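Local coordinates for protein acetyltransferase (Brucella abortus str. 2308 A, PDB 4ZBG) that binds acetyl coenzyme A and, as a member of the GNAT family, probably transfers its acetyl group to an amine of an acceptor molecule, at residues Q17-I22 against A46-K51; V74-G77 against G82-G85. All blocks are in the same frame, centred on the assembly; numbering follows the deposited sequence.

Contact 1: residues Q17-I22 against A46-K51; sequences QDAAEI and ALRAAK
R48, reaching out from helix 40-49, lays its guanidinium group against A19 and I22 of helix 19-30. The contact as a whole is small, burying 107 Å² in all, and its apolar part is two touches on the guanidinium. The methyl CB of A19 sits over one face of the guanidinium, displaced toward its rim, and comes within 3.9 Å of R48 NH1. I22 meets the other terminal nitrogen more loosely, its CD1 lying 4.1 Å from R48 NH2 at an oblique approach.

Polar contact between the helices runs through a water in the plane of the guanidinium, at its edge. This water is hydrogen-bonded to R48 NH2 at 2.9 Å and to the backbone carbonyl A19 O at 2.8 Å. The arginine can span the gap because its chain leaves the helix with CG anti to the backbone N (chi1 -167°) and runs extended until a bend at chi3 (-68°) turns the head.

Charge fixes that head further: R48 NE forms a salt bridge with E14 and NH1 another with D45, so the cation is probably well neutralised and its rotation restricted. The two helices follow one another between the antiparallel strands 10-13 and 55-61, the β-α-α-β opening of the GNAT fold.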
loop_
_atom_site.group_PDB
_atom_site.type_symbol
_atom_site.label_atom_id
_atom_site.label_comp_id
_atom_site.label_asym_id
_atom_site.label_seq_id
_atom_site.Cartn_x
_atom_site.Cartn_y
_atom_site.Cartn_z
ATOM N N GLN A 17 -16.380 -8.130 1.119
ATOM C CA GLN A 17 -16.282 -9.553 1.398
ATOM C C GLN A 17 -14.834 -10.034 1.548
ATOM O O GLN A 17 -14.601 -11.124 2.063
ATOM C CB GLN A 17 -17.013 -10.353 0.311
ATOM C CG GLN A 17 -18.544 -10.152 0.298
ATOM C CD GLN A 17 -19.001 -8.835 -0.336
ATOM O OE1 GLN A 17 -18.207 -8.109 -0.938
ATOM N NE2 GLN A 17 -20.291 -8.526 -0.197
ATOM N N ASP A 18 -13.871 -9.230 1.099
ATOM C CA ASP A 18 -12.457 -9.628 1.130
ATOM C C ASP A 18 -11.753 -9.352 2.457
ATOM O O ASP A 18 -10.596 -9.735 2.618
ATOM C CB ASP A 18 -11.635 -8.862 0.082
ATOM C CG ASP A 18 -12.053 -9.135 -1.347
ATOM O OD1 ASP A 18 -12.423 -10.275 -1.680
ATOM O OD2 ASP A 18 -11.974 -8.192 -2.156
ATOM N N ALA A 19 -12.411 -8.644 3.375
ATOM C CA ALA A 19 -11.709 -8.056 4.516
ATOM C C ALA A 19 -10.962 -9.085 5.365
ATOM O O ALA A 19 -9.813 -8.866 5.755
ATOM C CB ALA A 19 -12.669 -7.236 5.377
ATOM N N ALA A 20 -11.603 -10.210 5.652
ATOM C CA ALA A 20 -10.983 -11.214 6.508
ATOM C C ALA A 20 -9.764 -11.803 5.830
ATOM O O ALA A 20 -8.713 -11.941 6.439
ATOM C CB ALA A 20 -11.980 -12.307 6.877
ATOM N N GLU A 21 -9.896 -12.145 4.556
ATOM C CA GLU A 21 -8.781 -12.744 3.844
ATOM C C GLU A 21 -7.608 -11.779 3.640
ATOM O O GLU A 21 -6.443 -12.172 3.737
ATOM C CB GLU A 21 -9.239 -13.301 2.511
ATOM C CG GLU A 21 -8.187 -14.151 1.888
ATOM C CD GLU A 21 -8.722 -15.058 0.817
ATOM O OE1 GLU A 21 -9.956 -15.143 0.642
ATOM O OE2 GLU A 21 -7.903 -15.704 0.161
ATOM N N ILE A 22 -7.911 -10.518 3.350
ATOM C CA ILE A 22 -6.867 -9.504 3.248
ATOM C C ILE A 22 -6.081 -9.459 4.553
ATOM O O ILE A 22 -4.850 -9.395 4.551
ATOM C CB ILE A 22 -7.465 -8.123 2.910
ATOM C CG1 ILE A 22 -7.918 -8.076 1.448
ATOM C CG2 ILE A 22 -6.468 -7.003 3.224
ATOM C CD1 ILE A 22 -8.761 -6.868 1.113
ATOM N N ALA A 46 -8.522 -0.426 10.317
ATOM C CA ALA A 46 -8.791 0.888 10.891
ATOM C C ALA A 46 -8.893 1.965 9.808
ATOM O O ALA A 46 -9.744 2.846 9.894
ATOM C CB ALA A 46 -7.734 1.245 11.923
ATOM N N LEU A 47 -8.028 1.901 8.793
ATOM C CA LEU A 47 -8.149 2.794 7.637
ATOM C C LEU A 47 -9.511 2.633 6.979
ATOM O O LEU A 47 -10.185 3.615 6.678
ATOM C CB LEU A 47 -7.042 2.532 6.620
ATOM C CG LEU A 47 -5.623 2.941 7.006
ATOM C CD1 LEU A 47 -4.674 2.386 5.977
ATOM C CD2 LEU A 47 -5.489 4.456 7.106
ATOM N N ARG A 48 -9.924 1.389 6.757
ATOM C CA ARG A 48 -11.213 1.135 6.133
ATOM C C ARG A 48 -12.356 1.705 6.985
ATOM O O ARG A 48 -13.259 2.369 6.472
ATOM C CB ARG A 48 -11.404 -0.363 5.910
ATOM C CG ARG A 48 -12.570 -0.688 4.999
ATOM C CD ARG A 48 -12.814 -2.188 4.896
ATOM N NE ARG A 48 -11.730 -2.881 4.200
ATOM C CZ ARG A 48 -10.836 -3.660 4.796
ATOM N NH1 ARG A 48 -10.891 -3.873 6.106
ATOM N NH2 ARG A 48 -9.891 -4.239 4.076
ATOM N N ALA A 49 -12.298 1.454 8.289
ATOM C CA ALA A 49 -13.316 1.941 9.211
ATOM C C ALA A 49 -13.414 3.463 9.193
ATOM O O ALA A 49 -14.486 4.026 9.389
ATOM C CB ALA A 49 -13.024 1.459 10.622
ATOM N N ALA A 50 -12.287 4.125 8.966
ATOM C CA ALA A 50 -12.218 5.581 8.994
ATOM C C ALA A 50 -12.479 6.226 7.631
ATOM O O ALA A 50 -12.398 7.448 7.497
ATOM C CB ALA A 50 -10.870 6.021 9.538
ATOM N N LYS A 51 -12.795 5.406 6.631
ATOM C CA LYS A 51 -12.961 5.861 5.247
ATOM C C LYS A 51 -11.689 6.536 4.733
ATOM O O LYS A 51 -11.747 7.485 3.946
ATOM C CB LYS A 51 -14.184 6.782 5.091
ATOM C CG LYS A 51 -15.495 6.126 5.505
ATOM C CD LYS A 51 -16.691 6.994 5.128
ATOM C CE LYS A 51 -17.950 6.520 5.824
ATOM N NZ LYS A 51 -19.169 7.227 5.346
HETATM O O HOH W 1 -8.618 -6.312 5.731
#

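Contact 2: residues V74-G77 against G82-G85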
loop_
_atom_site.group_PDB
_atom_site.type_symbol
_atom_site.label_atom_id
_atom_site.label_comp_id
_atom_site.label_asym_id
_atom_site.label_seq_id
_atom_site.Cartn_x
_atom_site.Cartn_y
_atom_site.Cartn_z
ATOM N N VAL A 74 -1.764 11.172 3.134
ATOM C CA VAL A 74 -0.861 11.731 4.128
ATOM C C VAL A 74 -1.049 13.235 4.134
ATOM O O VAL A 74 -1.336 13.842 3.105
ATOM C CB VAL A 74 0.621 11.363 3.873
ATOM C CG1 VAL A 74 0.827 9.863 3.907
ATOM C CG2 VAL A 74 1.133 11.970 2.563
ATOM N N LEU A 75 -0.910 13.837 5.303
ATOM C CA LEU A 75 -0.923 15.289 5.407
ATOM C C LEU A 75 0.502 15.779 5.304
ATOM O O LEU A 75 1.424 15.118 5.783
ATOM C CB LEU A 75 -1.497 15.735 6.748
ATOM C CG LEU A 75 -2.947 15.339 7.011
ATOM C CD1 LEU A 75 -3.382 15.797 8.388
ATOM C CD2 LEU A 75 -3.862 15.920 5.951
ATOM N N ILE A 76 0.677 16.939 4.684
ATOM C CA ILE A 76 1.982 17.582 4.623
ATOM C C ILE A 76 1.846 18.938 5.292
ATOM O O ILE A 76 1.107 19.796 4.813
ATOM C CB ILE A 76 2.491 17.708 3.188
ATOM C CG1 ILE A 76 2.652 16.323 2.559
ATOM C CG2 ILE A 76 3.815 18.480 3.166
ATOM C CD1 ILE A 76 2.922 16.373 1.073
ATOM N N GLY A 77 2.549 19.134 6.403
ATOM C CA GLY A 77 2.369 20.339 7.193
ATOM C C GLY A 77 0.917 20.556 7.587
ATOM O O GLY A 77 0.452 21.695 7.693
ATOM N N GLY A 82 -2.938 16.163 -1.992
ATOM C CA GLY A 82 -2.986 15.150 -3.030
ATOM C C GLY A 82 -1.883 14.112 -2.934
ATOM O O GLY A 82 -1.590 13.423 -3.909
ATOM N N TRP A 83 -1.287 13.991 -1.752
ATOM C CA TRP A 83 -0.235 13.012 -1.508
ATOM C C TRP A 83 -0.747 11.846 -0.673
ATOM O O TRP A 83 -1.591 12.019 0.221
ATOM C CB TRP A 83 0.983 13.673 -0.851
ATOM C CG TRP A 83 1.815 14.401 -1.858
ATOM C CD1 TRP A 83 1.533 15.599 -2.459
ATOM C CD2 TRP A 83 3.048 13.949 -2.427
ATOM N NE1 TRP A 83 2.520 15.914 -3.365
ATOM C CE2 TRP A 83 3.459 14.917 -3.363
ATOM C CE3 TRP A 83 3.838 12.807 -2.244
ATOM C CZ2 TRP A 83 4.632 14.786 -4.105
ATOM C CZ3 TRP A 83 5.001 12.677 -2.979
ATOM C CH2 TRP A 83 5.389 13.666 -3.896
ATOM N N TYR A 84 -0.225 10.659 -0.976
ATOM C CA TYR A 84 -0.672 9.420 -0.362
ATOM C C TYR A 84 0.524 8.657 0.166
ATOM O O TYR A 84 1.655 8.877 -0.264
ATOM C CB TYR A 84 -1.477 8.594 -1.381
ATOM C CG TYR A 84 -2.732 9.331 -1.792
ATOM C CD1 TYR A 84 -2.707 10.264 -2.830
ATOM C CD2 TYR A 84 -3.930 9.152 -1.102
ATOM C CE1 TYR A 84 -3.841 10.975 -3.177
ATOM C CE2 TYR A 84 -5.065 9.860 -1.442
ATOM C CZ TYR A 84 -5.016 10.766 -2.484
ATOM O OH TYR A 84 -6.145 11.476 -2.834
ATOM N N GLY A 85 0.269 7.771 1.114
ATOM C CA GLY A 85 1.281 6.858 1.601
ATOM C C GLY A 85 0.957 5.459 1.136
ATOM O O GLY A 85 -0.205 5.040 1.142
HETATM O O HOH W 2 -2.053 15.154 0.888
#
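The carbonyl oxygen of V74 accepts a hydrogen bond from a water, V74 O lying 2.7 Å from the water oxygen, and the same water accepts one from the backbone N-H of W83, with W83 N 3.0 Å away. It thus bridges the two arms of a β-hairpin, strands 64-76 and 83-91, near the turn that joins them. The other half of this antiparallel pair is direct: V74 N donates to W83 O at 3.0 Å, almost straight at 171°. V74 O and W83 N themselves are 4.9 Å apart, so the water fills in for a bond that the diverging backbones cannot make. Each arm has a further neighbour, L75 pairing with A165 through the backbone and Y84 with G119 and V121 of the parallel strand 119-122.

The side chains on one side of the hairpin close up in two steps. V74 spreads its methyls over the facing strand: CG1, anti to the carbonyl carbon (chi1 -61°), rests 3.5 Å from G85 N, where glycine puts no side chain in its way, while CG2 lies 3.8 Å from W83 CB. V121 also packs against both V74 and W83. Farther toward the turn, I76 crosses the root of the indole, and M159 touches both of these side chains. The contact is a CH-π one over the ring face, with I76 CD1 4.0 Å from the centroid of the five-membered ring of W83 and 27° off its normal.

Contact 1 closes along the chain before contact 2 opens; their centres lie about 21 Å apart and their nearest atoms about 7 Å, so the two do not touch. Contact 1 is a partly buried meeting of two helices, dominated by one arginine, with acidic residues and a water; contact 2 is a buried strand pairing, where backbone bonding and aliphatic-to-indole packing do the work. A bridging water occurs in both, between side chain and backbone in contact 1 and between two backbones in contact 2. They share no element directly, yet strand 64-76 connects them: I22 and L47 of the helices pack on its H68 and S72, while its far end supplies residues 74-76 to the hairpin.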